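Long-range contacts in hypothetical nigD-like protein (Bacteroides caccae, PDB 3QWN), which is of unproven function but, as a NigD-like protein, probably serves as an immunity protein that protects its producer against a bacteriocin-type toxin: residues 16-21 with 50-55; 23-28 with 70-75; 100-105 with 185-190; 115-120 with 159-164. All blocks are in the same frame, centred on the assembly; numbering follows the deposited sequence.

Contact 1: residues 16-21 with 50-55; sequences TVKAGT and NTSRRV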
loop_
_atom_site.group_PDB
_atom_site.type_symbol
_atom_site.label_atom_id
_atom_site.label_comp_id
_atom_site.label_asym_id
_atom_site.label_seq_id
_atom_site.Cartn_x
_atom_site.Cartn_y
_atom_site.Cartn_z
ATOM N N THR A 16 5.407 4.480 8.925
ATOM C CA THR A 16 5.496 3.347 9.835
ATOM C C THR A 16 5.414 3.919 11.261
ATOM O O THR A 16 6.003 4.958 11.540
ATOM C CB THR A 16 6.748 2.501 9.577
ATOM O OG1 THR A 16 6.740 2.077 8.218
ATOM C CG2 THR A 16 6.808 1.270 10.465
ATOM N N VAL A 17 4.625 3.314 12.118
ATOM C CA VAL A 17 4.556 3.734 13.524
ATOM C C VAL A 17 4.980 2.557 14.388
ATOM O O VAL A 17 4.765 1.412 14.002
ATOM C CB VAL A 17 3.191 4.315 13.979
ATOM C CG1 VAL A 17 2.893 5.628 13.292
ATOM C CG2 VAL A 17 2.047 3.313 13.786
ATOM N N LYS A 18 5.601 2.837 15.542
ATOM C CA LYS A 18 5.984 1.845 16.541
ATOM C C LYS A 18 5.365 2.240 17.854
ATOM O O LYS A 18 5.255 3.439 18.171
ATOM C CB LYS A 18 7.513 1.696 16.706
ATOM C CG LYS A 18 8.293 1.634 15.398
ATOM C CD LYS A 18 9.689 1.045 15.556
ATOM C CE LYS A 18 10.259 0.826 14.161
ATOM N NZ LYS A 18 11.694 0.425 14.141
ATOM N N ALA A 19 4.926 1.213 18.595
ATOM C CA ALA A 19 4.379 1.265 19.930
ATOM C C ALA A 19 5.415 0.757 20.919
ATOM O O ALA A 19 6.293 -0.050 20.570
ATOM C CB ALA A 19 3.123 0.425 20.024
ATOM N N GLY A 20 5.290 1.222 22.155
ATOM C CA GLY A 20 6.129 0.783 23.239
ATOM C C GLY A 20 5.337 -0.201 24.066
ATOM O O GLY A 20 4.354 -0.779 23.585
ATOM N N THR A 21 5.718 -0.338 25.336
ATOM C CA THR A 21 5.201 -1.354 26.227
ATOM C C THR A 21 3.721 -1.219 26.566
ATOM O O THR A 21 3.107 -2.243 26.916
ATOM C CB THR A 21 6.061 -1.421 27.469
ATOM O OG1 THR A 21 5.975 -0.188 28.182
ATOM C CG2 THR A 21 7.512 -1.711 27.118
ATOM N N ASN A 50 4.791 -3.024 21.678
ATOM C CA ASN A 50 6.082 -3.284 21.061
ATOM C C ASN A 50 5.950 -3.862 19.652
ATOM O O ASN A 50 6.655 -4.820 19.310
ATOM C CB ASN A 50 6.925 -4.232 21.946
ATOM C CG ASN A 50 7.332 -3.658 23.275
ATOM O OD1 ASN A 50 7.817 -2.523 23.397
ATOM N ND2 ASN A 50 7.220 -4.471 24.294
ATOM N N THR A 51 5.052 -3.272 18.822
ATOM C CA THR A 51 4.895 -3.674 17.417
ATOM C C THR A 51 5.048 -2.462 16.542
ATOM O O THR A 51 5.021 -1.333 17.036
ATOM C CB THR A 51 3.557 -4.395 17.146
ATOM O OG1 THR A 51 2.448 -3.505 17.350
ATOM C CG2 THR A 51 3.395 -5.686 17.959
ATOM N N SER A 52 5.219 -2.710 15.233
ATOM C CA SER A 52 5.260 -1.720 14.145
ATOM C C SER A 52 4.126 -1.968 13.197
ATOM O O SER A 52 3.787 -3.122 12.908
ATOM C CB SER A 52 6.570 -1.776 13.370
ATOM O OG SER A 52 7.640 -1.339 14.186
ATOM N N ARG A 53 3.537 -0.897 12.710
ATOM C CA ARG A 53 2.467 -0.948 11.722
ATOM C C ARG A 53 2.707 0.071 10.639
ATOM O O ARG A 53 3.122 1.195 10.926
ATOM C CB ARG A 53 1.083 -0.711 12.360
ATOM C CG ARG A 53 0.712 -1.753 13.380
ATOM C CD ARG A 53 -0.750 -1.701 13.750
ATOM N NE ARG A 53 -1.566 -2.414 12.777
ATOM C CZ ARG A 53 -1.822 -3.715 12.817
ATOM N NH1 ARG A 53 -1.304 -4.474 13.781
ATOM N NH2 ARG A 53 -2.592 -4.271 11.892
ATOM N N ARG A 54 2.470 -0.350 9.384
ATOM C CA ARG A 54 2.458 0.464 8.171
ATOM C C ARG A 54 1.053 1.093 8.149
ATOM O O ARG A 54 0.069 0.349 8.107
ATOM C CB ARG A 54 2.761 -0.422 6.951
ATOM C CG ARG A 54 2.758 0.257 5.578
ATOM C CD ARG A 54 3.983 1.088 5.402
ATOM N NE ARG A 54 4.115 1.686 4.071
ATOM C CZ ARG A 54 5.056 2.577 3.769
ATOM N NH1 ARG A 54 5.917 2.982 4.695
ATOM N NH2 ARG A 54 5.125 3.094 2.549
ATOM N N VAL A 55 0.951 2.447 8.254
ATOM C CA VAL A 55 -0.327 3.159 8.371
ATOM C C VAL A 55 -0.333 4.455 7.542
ATOM O O VAL A 55 0.710 4.896 7.071
ATOM C CB VAL A 55 -0.610 3.511 9.896
ATOM C CG1 VAL A 55 -0.870 2.269 10.751
ATOM C CG2 VAL A 55 0.509 4.364 10.505
#

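Contact 2: residues 23-28 with 70-75; sequences GSIQTL and AVIYSL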
loop_
_atom_site.group_PDB
_atom_site.type_symbol
_atom_site.label_atom_id
_atom_site.label_comp_id
_atom_site.label_asym_id
_atom_site.label_seq_id
_atom_site.Cartn_x
_atom_site.Cartn_y
_atom_site.Cartn_z
ATOM N N GLY A 23 1.420 0.201 24.315
ATOM C CA GLY A 23 0.678 0.257 23.055
ATOM C C GLY A 23 0.563 1.628 22.420
ATOM O O GLY A 23 0.147 1.760 21.263
ATOM N N SER A 24 0.917 2.664 23.183
ATOM C CA SER A 24 0.901 4.045 22.699
ATOM C C SER A 24 1.998 4.227 21.660
ATOM O O SER A 24 3.005 3.511 21.710
ATOM C CB SER A 24 1.079 5.002 23.869
ATOM O OG SER A 24 2.333 4.802 24.499
ATOM N N ILE A 25 1.773 5.102 20.678
ATOM C CA ILE A 25 2.704 5.338 19.571
ATOM C C ILE A 25 3.867 6.192 20.061
ATOM O O ILE A 25 3.664 7.302 20.535
ATOM C CB ILE A 25 1.997 5.949 18.335
ATOM C CG1 ILE A 25 0.758 5.118 17.925
ATOM C CG2 ILE A 25 3.007 6.133 17.165
ATOM C CD1 ILE A 25 1.060 3.661 17.395
ATOM N N GLN A 26 5.085 5.670 19.929
ATOM C CA GLN A 26 6.281 6.329 20.438
ATOM C C GLN A 26 7.167 6.794 19.320
ATOM O O GLN A 26 7.981 7.688 19.530
ATOM C CB GLN A 26 7.082 5.377 21.356
ATOM C CG GLN A 26 6.276 4.587 22.378
ATOM C CD GLN A 26 6.087 5.260 23.722
ATOM O OE1 GLN A 26 6.344 4.642 24.767
ATOM N NE2 GLN A 26 5.548 6.494 23.745
ATOM N N THR A 27 7.036 6.171 18.146
ATOM C CA THR A 27 7.862 6.440 16.975
ATOM C C THR A 27 7.052 6.477 15.698
ATOM O O THR A 27 6.155 5.669 15.514
ATOM C CB THR A 27 8.921 5.355 16.884
ATOM O OG1 THR A 27 9.709 5.493 18.054
ATOM C CG2 THR A 27 9.804 5.460 15.632
ATOM N N LEU A 28 7.429 7.393 14.799
ATOM C CA LEU A 28 6.851 7.578 13.483
ATOM C C LEU A 28 8.024 7.610 12.518
ATOM O O LEU A 28 8.997 8.303 12.764
ATOM C CB LEU A 28 5.958 8.860 13.426
ATOM C CG LEU A 28 5.316 9.109 12.090
ATOM C CD1 LEU A 28 3.923 9.614 12.226
ATOM C CD2 LEU A 28 6.161 9.982 11.243
ATOM N N ALA A 70 7.727 14.295 16.291
ATOM C CA ALA A 70 6.496 14.200 15.525
ATOM C C ALA A 70 5.299 14.352 16.428
ATOM O O ALA A 70 5.284 13.773 17.505
ATOM C CB ALA A 70 6.423 12.852 14.799
ATOM N N VAL A 71 4.286 15.110 15.966
ATOM C CA VAL A 71 2.966 15.299 16.572
ATOM C C VAL A 71 1.963 14.651 15.604
ATOM O O VAL A 71 1.919 15.048 14.429
ATOM C CB VAL A 71 2.637 16.771 16.885
ATOM C CG1 VAL A 71 1.220 16.893 17.463
ATOM C CG2 VAL A 71 3.644 17.320 17.872
ATOM N N ILE A 72 1.226 13.621 16.071
ATOM C CA ILE A 72 0.273 12.891 15.237
ATOM C C ILE A 72 -1.108 13.482 15.415
ATOM O O ILE A 72 -1.606 13.579 16.531
ATOM C CB ILE A 72 0.296 11.351 15.529
ATOM C CG1 ILE A 72 1.698 10.764 15.242
ATOM C CG2 ILE A 72 -0.807 10.591 14.752
ATOM C CD1 ILE A 72 1.922 9.386 15.877
ATOM N N TYR A 73 -1.749 13.825 14.302
ATOM C CA TYR A 73 -3.102 14.402 14.304
ATOM C C TYR A 73 -4.128 13.364 13.873
ATOM O O TYR A 73 -5.248 13.400 14.356
ATOM C CB TYR A 73 -3.170 15.663 13.413
ATOM C CG TYR A 73 -2.335 16.786 14.002
ATOM C CD1 TYR A 73 -2.802 17.542 15.079
ATOM C CD2 TYR A 73 -1.058 17.055 13.523
ATOM C CE1 TYR A 73 -2.001 18.518 15.678
ATOM C CE2 TYR A 73 -0.267 18.040 14.093
ATOM C CZ TYR A 73 -0.734 18.769 15.178
ATOM O OH TYR A 73 0.057 19.757 15.733
ATOM N N SER A 74 -3.758 12.433 12.980
ATOM C CA SER A 74 -4.666 11.338 12.567
ATOM C C SER A 74 -3.886 10.108 12.178
ATOM O O SER A 74 -2.748 10.221 11.784
ATOM C CB SER A 74 -5.630 11.754 11.459
ATOM O OG SER A 74 -5.013 11.703 10.193
ATOM N N LEU A 75 -4.481 8.948 12.376
ATOM C CA LEU A 75 -3.951 7.634 12.032
ATOM C C LEU A 75 -5.032 6.783 11.500
ATOM O O LEU A 75 -6.132 6.781 12.050
ATOM C CB LEU A 75 -3.343 6.893 13.230
ATOM C CG LEU A 75 -1.978 7.280 13.731
ATOM C CD1 LEU A 75 -1.677 6.525 15.031
ATOM C CD2 LEU A 75 -0.877 7.013 12.696
#

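Contact 3: residues 100-105 with 185-190; sequences VDVVSI and FKYYTY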
loop_
_atom_site.group_PDB
_atom_site.type_symbol
_atom_site.label_atom_id
_atom_site.label_comp_id
_atom_site.label_asym_id
_atom_site.label_seq_id
_atom_site.Cartn_x
_atom_site.Cartn_y
_atom_site.Cartn_z
ATOM N N VAL A 100 -11.264 0.317 -10.270
ATOM C CA VAL A 100 -10.635 1.353 -9.456
ATOM C C VAL A 100 -9.885 2.280 -10.410
ATOM O O VAL A 100 -9.613 1.908 -11.562
ATOM C CB VAL A 100 -9.674 0.819 -8.326
ATOM C CG1 VAL A 100 -10.336 -0.196 -7.405
ATOM C CG2 VAL A 100 -8.346 0.289 -8.886
ATOM N N ASP A 101 -9.505 3.467 -9.911
ATOM C CA ASP A 101 -8.596 4.368 -10.594
ATOM C C ASP A 101 -7.318 4.429 -9.768
ATOM O O ASP A 101 -7.376 4.346 -8.538
ATOM C CB ASP A 101 -9.197 5.776 -10.783
ATOM C CG ASP A 101 -10.368 5.865 -11.744
ATOM O OD1 ASP A 101 -10.460 5.010 -12.667
ATOM O OD2 ASP A 101 -11.175 6.788 -11.593
ATOM N N VAL A 102 -6.171 4.536 -10.426
ATOM C CA VAL A 102 -4.917 4.721 -9.708
ATOM C C VAL A 102 -4.678 6.244 -9.667
ATOM O O VAL A 102 -4.616 6.874 -10.721
ATOM C CB VAL A 102 -3.730 3.931 -10.299
ATOM C CG1 VAL A 102 -2.412 4.343 -9.631
ATOM C CG2 VAL A 102 -3.965 2.419 -10.184
ATOM N N VAL A 103 -4.616 6.836 -8.463
ATOM C CA VAL A 103 -4.354 8.274 -8.282
ATOM C C VAL A 103 -2.836 8.522 -8.344
ATOM O O VAL A 103 -2.396 9.435 -9.009
ATOM C CB VAL A 103 -4.958 8.771 -6.933
ATOM C CG1 VAL A 103 -4.584 10.228 -6.663
ATOM C CG2 VAL A 103 -6.467 8.593 -6.931
ATOM N N SER A 104 -2.057 7.728 -7.597
ATOM C CA SER A 104 -0.612 7.816 -7.483
ATOM C C SER A 104 -0.071 6.420 -7.153
ATOM O O SER A 104 -0.751 5.658 -6.489
ATOM C CB SER A 104 -0.238 8.851 -6.431
ATOM O OG SER A 104 1.158 9.060 -6.281
ATOM N N ILE A 105 1.078 6.047 -7.709
ATOM C CA ILE A 105 1.698 4.724 -7.513
ATOM C C ILE A 105 3.227 4.906 -7.547
ATOM O O ILE A 105 3.740 5.672 -8.371
ATOM C CB ILE A 105 1.189 3.700 -8.586
ATOM C CG1 ILE A 105 1.695 2.253 -8.272
ATOM C CG2 ILE A 105 1.453 4.169 -10.058
ATOM C CD1 ILE A 105 0.938 1.164 -8.992
ATOM N N PHE A 185 2.543 -3.933 -12.880
ATOM C CA PHE A 185 1.251 -3.891 -12.212
ATOM C C PHE A 185 0.096 -3.624 -13.184
ATOM O O PHE A 185 0.115 -2.649 -13.929
ATOM C CB PHE A 185 1.268 -2.831 -11.085
ATOM C CG PHE A 185 -0.049 -2.637 -10.372
ATOM C CD1 PHE A 185 -0.495 -3.564 -9.432
ATOM C CD2 PHE A 185 -0.847 -1.527 -10.640
ATOM C CE1 PHE A 185 -1.716 -3.382 -8.784
ATOM C CE2 PHE A 185 -2.067 -1.341 -9.977
ATOM C CZ PHE A 185 -2.491 -2.272 -9.053
ATOM N N LYS A 186 -0.921 -4.504 -13.139
ATOM C CA LYS A 186 -2.161 -4.425 -13.909
ATOM C C LYS A 186 -3.347 -4.271 -12.965
ATOM O O LYS A 186 -3.290 -4.709 -11.811
ATOM C CB LYS A 186 -2.346 -5.667 -14.783
ATOM C CG LYS A 186 -1.584 -5.622 -16.100
ATOM C CD LYS A 186 -1.790 -6.896 -16.912
ATOM C CE LYS A 186 -0.742 -7.073 -17.982
ATOM N NZ LYS A 186 -1.073 -8.192 -18.907
ATOM N N TYR A 187 -4.425 -3.656 -13.448
ATOM C CA TYR A 187 -5.639 -3.436 -12.640
ATOM C C TYR A 187 -6.808 -3.152 -13.570
ATOM O O TYR A 187 -6.604 -2.599 -14.663
ATOM C CB TYR A 187 -5.446 -2.260 -11.629
ATOM C CG TYR A 187 -5.330 -0.889 -12.282
ATOM C CD1 TYR A 187 -4.179 -0.514 -12.975
ATOM C CD2 TYR A 187 -6.382 0.025 -12.222
ATOM C CE1 TYR A 187 -4.086 0.730 -13.603
ATOM C CE2 TYR A 187 -6.303 1.265 -12.862
ATOM C CZ TYR A 187 -5.150 1.622 -13.536
ATOM O OH TYR A 187 -5.067 2.885 -14.093
ATOM N N TYR A 188 -8.018 -3.518 -13.143
ATOM C CA TYR A 188 -9.217 -3.246 -13.926
ATOM C C TYR A 188 -9.741 -1.877 -13.573
ATOM O O TYR A 188 -9.768 -1.503 -12.400
ATOM C CB TYR A 188 -10.277 -4.332 -13.726
ATOM C CG TYR A 188 -10.003 -5.586 -14.539
ATOM C CD1 TYR A 188 -8.969 -6.457 -14.193
ATOM C CD2 TYR A 188 -10.790 -5.915 -15.642
ATOM C CE1 TYR A 188 -8.730 -7.622 -14.916
ATOM C CE2 TYR A 188 -10.536 -7.065 -16.397
ATOM C CZ TYR A 188 -9.504 -7.921 -16.028
ATOM O OH TYR A 188 -9.221 -9.082 -16.729
ATOM N N THR A 189 -10.113 -1.121 -14.591
ATOM C CA THR A 189 -10.620 0.253 -14.502
ATOM C C THR A 189 -11.689 0.456 -15.578
ATOM O O THR A 189 -11.830 -0.388 -16.466
ATOM C CB THR A 189 -9.434 1.248 -14.649
ATOM O OG1 THR A 189 -9.838 2.554 -14.217
ATOM C CG2 THR A 189 -8.833 1.269 -16.057
ATOM N N TYR A 190 -12.433 1.558 -15.517
ATOM C CA TYR A 190 -13.428 1.861 -16.549
ATOM C C TYR A 190 -12.803 2.660 -17.665
ATOM O O TYR A 190 -12.029 3.571 -17.385
ATOM C CB TYR A 190 -14.615 2.648 -15.973
ATOM C CG TYR A 190 -15.564 1.829 -15.127
ATOM C CD1 TYR A 190 -16.255 0.740 -15.670
ATOM C CD2 TYR A 190 -15.820 2.172 -13.791
ATOM C CE1 TYR A 190 -17.152 -0.002 -14.898
ATOM C CE2 TYR A 190 -16.721 1.442 -13.017
ATOM C CZ TYR A 190 -17.394 0.366 -13.577
ATOM O OH TYR A 190 -18.280 -0.359 -12.817
HETATM O O HOH W 1 -6.657 4.895 -13.490
#

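Contact 4: residues 115-120 with 159-164; sequences ILNLKV and NRRAYL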
loop_
_atom_site.group_PDB
_atom_site.type_symbol
_atom_site.label_atom_id
_atom_site.label_comp_id
_atom_site.label_asym_id
_atom_site.label_seq_id
_atom_site.Cartn_x
_atom_site.Cartn_y
_atom_site.Cartn_z
ATOM N N ILE A 115 -2.277 4.896 -4.143
ATOM C CA ILE A 115 -3.497 5.575 -3.751
ATOM C C ILE A 115 -4.501 5.256 -4.845
ATOM O O ILE A 115 -4.254 5.538 -6.023
ATOM C CB ILE A 115 -3.303 7.087 -3.550
ATOM C CG1 ILE A 115 -2.195 7.378 -2.517
ATOM C CG2 ILE A 115 -4.629 7.725 -3.172
ATOM C CD1 ILE A 115 -1.835 8.885 -2.375
ATOM N N LEU A 116 -5.609 4.631 -4.460
ATOM C CA LEU A 116 -6.666 4.288 -5.399
ATOM C C LEU A 116 -7.873 5.160 -5.189
ATOM O O LEU A 116 -8.099 5.649 -4.086
ATOM C CB LEU A 116 -7.082 2.808 -5.247
ATOM C CG LEU A 116 -5.992 1.732 -5.303
ATOM C CD1 LEU A 116 -6.593 0.362 -5.050
ATOM C CD2 LEU A 116 -5.235 1.755 -6.650
ATOM N N ASN A 117 -8.655 5.356 -6.243
ATOM C CA ASN A 117 -9.947 6.012 -6.125
ATOM C C ASN A 117 -10.997 4.979 -6.469
ATOM O O ASN A 117 -10.916 4.296 -7.501
ATOM C CB ASN A 117 -10.118 7.296 -6.954
ATOM C CG ASN A 117 -11.389 8.010 -6.555
ATOM O OD1 ASN A 117 -11.500 8.578 -5.450
ATOM N ND2 ASN A 117 -12.428 7.859 -7.377
ATOM N N LEU A 118 -11.954 4.848 -5.564
ATOM C CA LEU A 118 -13.081 3.925 -5.592
ATOM C C LEU A 118 -14.378 4.684 -5.591
ATOM O O LEU A 118 -14.450 5.781 -5.036
ATOM C CB LEU A 118 -13.039 3.094 -4.280
ATOM C CG LEU A 118 -12.260 1.816 -4.238
ATOM C CD1 LEU A 118 -10.763 2.080 -4.267
ATOM C CD2 LEU A 118 -12.578 1.099 -2.971
ATOM N N LYS A 119 -15.413 4.063 -6.111
ATOM C CA LYS A 119 -16.774 4.548 -6.027
ATOM C C LYS A 119 -17.452 3.519 -5.127
ATOM O O LYS A 119 -17.478 2.325 -5.443
ATOM C CB LYS A 119 -17.432 4.756 -7.416
ATOM C CG LYS A 119 -17.080 6.098 -8.080
ATOM C CD LYS A 119 -18.150 7.179 -7.847
ATOM C CE LYS A 119 -18.111 8.314 -8.851
ATOM N NZ LYS A 119 -19.170 9.326 -8.565
ATOM N N VAL A 120 -17.845 3.973 -3.921
ATOM C CA VAL A 120 -18.427 3.143 -2.863
ATOM C C VAL A 120 -19.822 3.652 -2.451
ATOM O O VAL A 120 -20.341 4.629 -2.998
ATOM C CB VAL A 120 -17.477 3.116 -1.616
ATOM C CG1 VAL A 120 -16.077 2.643 -1.987
ATOM C CG2 VAL A 120 -17.432 4.484 -0.912
ATOM N N ASN A 159 -17.018 8.840 -4.168
ATOM C CA ASN A 159 -15.583 8.670 -4.316
ATOM C C ASN A 159 -14.943 8.518 -2.957
ATOM O O ASN A 159 -15.307 9.207 -2.003
ATOM C CB ASN A 159 -14.957 9.851 -5.081
ATOM C CG ASN A 159 -15.383 9.921 -6.531
ATOM O OD1 ASN A 159 -15.263 8.959 -7.302
ATOM N ND2 ASN A 159 -15.880 11.069 -6.939
ATOM N N ARG A 160 -14.050 7.559 -2.850
ATOM C CA ARG A 160 -13.315 7.247 -1.637
ATOM C C ARG A 160 -11.962 6.731 -2.036
ATOM O O ARG A 160 -11.837 5.955 -2.976
ATOM C CB ARG A 160 -14.069 6.201 -0.786
ATOM C CG ARG A 160 -13.655 6.131 0.703
ATOM C CD ARG A 160 -13.451 4.682 1.170
ATOM N NE ARG A 160 -14.689 4.047 1.640
ATOM C CZ ARG A 160 -14.892 2.728 1.739
ATOM N NH1 ARG A 160 -13.934 1.867 1.391
ATOM N NH2 ARG A 160 -16.060 2.259 2.172
ATOM N N ARG A 161 -10.938 7.179 -1.342
ATOM C CA ARG A 161 -9.577 6.713 -1.561
ATOM C C ARG A 161 -9.295 5.494 -0.746
ATOM O O ARG A 161 -9.829 5.336 0.363
ATOM C CB ARG A 161 -8.558 7.789 -1.187
ATOM C CG ARG A 161 -8.449 8.880 -2.239
ATOM C CD ARG A 161 -7.321 9.820 -1.938
ATOM N NE ARG A 161 -7.154 10.767 -3.038
ATOM C CZ ARG A 161 -6.104 11.558 -3.188
ATOM N NH1 ARG A 161 -5.106 11.523 -2.311
ATOM N NH2 ARG A 161 -6.028 12.375 -4.229
ATOM N N ALA A 162 -8.460 4.619 -1.302
ATOM C CA ALA A 162 -7.950 3.417 -0.649
ATOM C C ALA A 162 -6.443 3.461 -0.749
ATOM O O ALA A 162 -5.897 4.005 -1.705
ATOM C CB ALA A 162 -8.523 2.168 -1.266
ATOM N N TYR A 163 -5.778 2.947 0.269
ATOM C CA TYR A 163 -4.332 2.993 0.357
ATOM C C TYR A 163 -3.773 1.593 0.482
ATOM O O TYR A 163 -4.163 0.867 1.380
ATOM C CB TYR A 163 -3.926 3.869 1.566
ATOM C CG TYR A 163 -4.540 5.250 1.509
ATOM C CD1 TYR A 163 -3.952 6.271 0.761
ATOM C CD2 TYR A 163 -5.729 5.537 2.186
ATOM C CE1 TYR A 163 -4.518 7.554 0.712
ATOM C CE2 TYR A 163 -6.310 6.811 2.130
ATOM C CZ TYR A 163 -5.688 7.821 1.418
ATOM O OH TYR A 163 -6.257 9.076 1.408
ATOM N N LEU A 164 -2.862 1.221 -0.427
ATOM C CA LEU A 164 -2.200 -0.080 -0.440
ATOM C C LEU A 164 -0.673 0.068 -0.361
ATOM O O LEU A 164 -0.107 0.939 -0.993
ATOM C CB LEU A 164 -2.569 -0.854 -1.733
ATOM C CG LEU A 164 -3.843 -1.704 -1.718
ATOM C CD1 LEU A 164 -5.117 -0.843 -1.727
ATOM C CD2 LEU A 164 -3.865 -2.607 -2.889
#

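Contact 1: residues 16-21 with 50-55
Val17 and Val55 meet through methyls set by nearly equal first torsions: at chi1 of -67° and -68° each valine holds its CG2 between backbone N and carbonyl carbon, and the two CG2 atoms touch at 3.8 Å, the side chains crossing at about a right angle. On the other face of the sheet, Arg54 sends CG anti to its backbone N (chi1 179°) and bends at chi2, which lays its guanidinium with the edge facing Thr16; OG1 of Thr16 lies in that plane, 3.7 Å from Arg54 NH1. The guanidinium is bonded by residues outside the two segments: NH1 by a salt bridge to Asp31, NH2 and NE by hydrogen bonds to Asn113 and Ser165 of the C-terminal domain. Strands 13-19 and 52-63 are the first and last strands in the order of the N-terminal sheet, and their antiparallel pairing here closes that sheet on itself, consistent with the OB-family barrel. Val17 and Arg53 form the hydrogen-bonded pair: Val17 N to Arg53 O is 2.9 Å and nearly straight, and Arg53 N returns to Val17 O. Ala19 N continues the ladder to Thr51 O. Beyond the strand ends, Asn50 N reaches Gly20 O at 3.0 Å from above the carbonyl plane. Near that end the aliphatic chain of Lys18 runs past the hydroxyl of Ser52, with Lys18 CG 3.3 Å from Ser52 OG.

Contact 2: residues 23-28 with 70-75
Ile25 and Ile72 cross at about a right angle, CG2 of Ile25 meeting CD1 of Ile72 at 3.7 Å, in the interior of the N-terminal OB-family domain. The strands that carry them are not neighbours in the sheet: their axes pass 8.2 Å apart at 110°, a separation too wide for backbone pairing and suited to side chains that meet across the core of a curled sheet. Ile25 also engages Leu75, but differently. These two slide past each other in opposite directions, meeting flank to flank, CG1 of Ile25 4.0 Å from CD1 of Leu75. One isoleucine therefore uses its two branches for two partners. Its chi1 of -52° accounts for the division, since it puts CG2 anti to the backbone N and CG1 beside it. Leu28 approaches Ile72 at a slant from further along strand 25-30; its extended first torsion (chi1 -180°) carries CD1 to within 3.9 Å of Ile72 CG1. Strand 25-30 has a classic beta bulge at Gln26 and Thr27, both opposite Lys18, while Ile25 and Leu28 on its two sides point inward. Val17 and Val15 of strand 13-19, together with Val38 of strand 36-41, add further apolar surface around the cluster. At the Ala70 end two CB atoms meet: the methyl CB of Ala70 lies 4.2 Å from Leu28 CB.

Contact 3: residues 100-105 with 185-190
Val102 lays its CG2 methyl over the ring of Tyr187, where the two sheets of the C-terminal beta-sandwich domain face each other. The methyl stands 3.6 Å from the ring centroid and 11° off the normal, a well-centred CH-pi contact. It also reaches the edge of the Phe185 ring, more distantly. Alongside, Ile105 brings CD1 to 3.6 Å from Phe185 CD2; chi1 of -173° sets its CG1 branch anti to the backbone N, which brings CD1 up to that ring. The chain turns a corner at Val103, where a classic beta bulge sets Val103 and Ser104 both opposite Ile115, and Val102 and Ile105 on its two sides both point to strand 181-190. Leu116 and Met114 of strand 111-120 and Leu147 of strand 142-150 complete the apolar surroundings.

Near the exposed Asp101 the contact becomes polar. Val100 N donates to Tyr188 O over 3.2 Å, while the Asp101 carboxylate comes near Thr189 OG1, but at a poor angle for a bond. A water bridges the Val102 backbone N and the Tyr187 hydroxyl, 2.6 Å from Tyr187 OH. Val100 O lies in the plane of the Tyr187 ring at its edge, and it also accepts the hydroxyl of Thr189, with OG1 2.7 Å away and tilted 28° from the carbonyl plane.

Contact 4: residues 115-120 with 159-164
Asn159 OD1 is approached by two side chains from strand 111-120. Asn117 ND2 donates to it at 3.0 Å, with OD1 in the Asn117 amide plane but the donor 48° out of the Asn159 carbonyl plane; the two amides are turned 50° apart. Lys119 passes its methylenes along the same oxygen, CE at 3.3 Å from Asn159 OD1. Asn117 has CG anti to its backbone N (chi1 -170°), which carries its amide across to this non-adjacent partner. Beneath, an antiparallel ladder joins the strands: Leu116 N to Ala162 O is 2.8 Å and almost straight, and Leu118 and Arg160 exchange a second pair of bonds. On the face with Leu116, Leu118 CD1 packs on Ala162 CB at 3.7 Å. Arg160, kinked at chi2 and chi3, turns one face of its guanidinium onto Val120, whose CG1 stands 3.9 Å above its centre. On the opposite face Ile115 CG2 lies against Arg161 CD, and Ile115 CG1 lies beside the Tyr163 ring. Strand 111-120 is the middle of the three-stranded antiparallel sheet, between 101-108 and 158-167, and its leucine face packs on Phe128 of strand 127-133 and Leu147 of strand 142-150 in the other sheet of the sandwich.

The four contacts divide between two domains. Contacts 1 and 2, with centres 9 Å apart, share the N-terminal sheet: contact 1 pairs its end strands and contact 2 packs across its interior. Their segments alternate along the chain, and backbone bonds between Lys18 and Gln26 and Thr27 join them directly. Contacts 3 and 4 lie in the C-terminal sandwich, 10 Å between centres. Both of contact 4's segments fall between those of contact 3, and strands 101-108 and 111-120 are sheet neighbours. Contacts 1 and 3 are about 29 Å apart by centres, on opposite sides of the chain's centre. The N-terminal pair is thus complete in sequence before the C-terminal pair begins, consistent with two separately built beta domains.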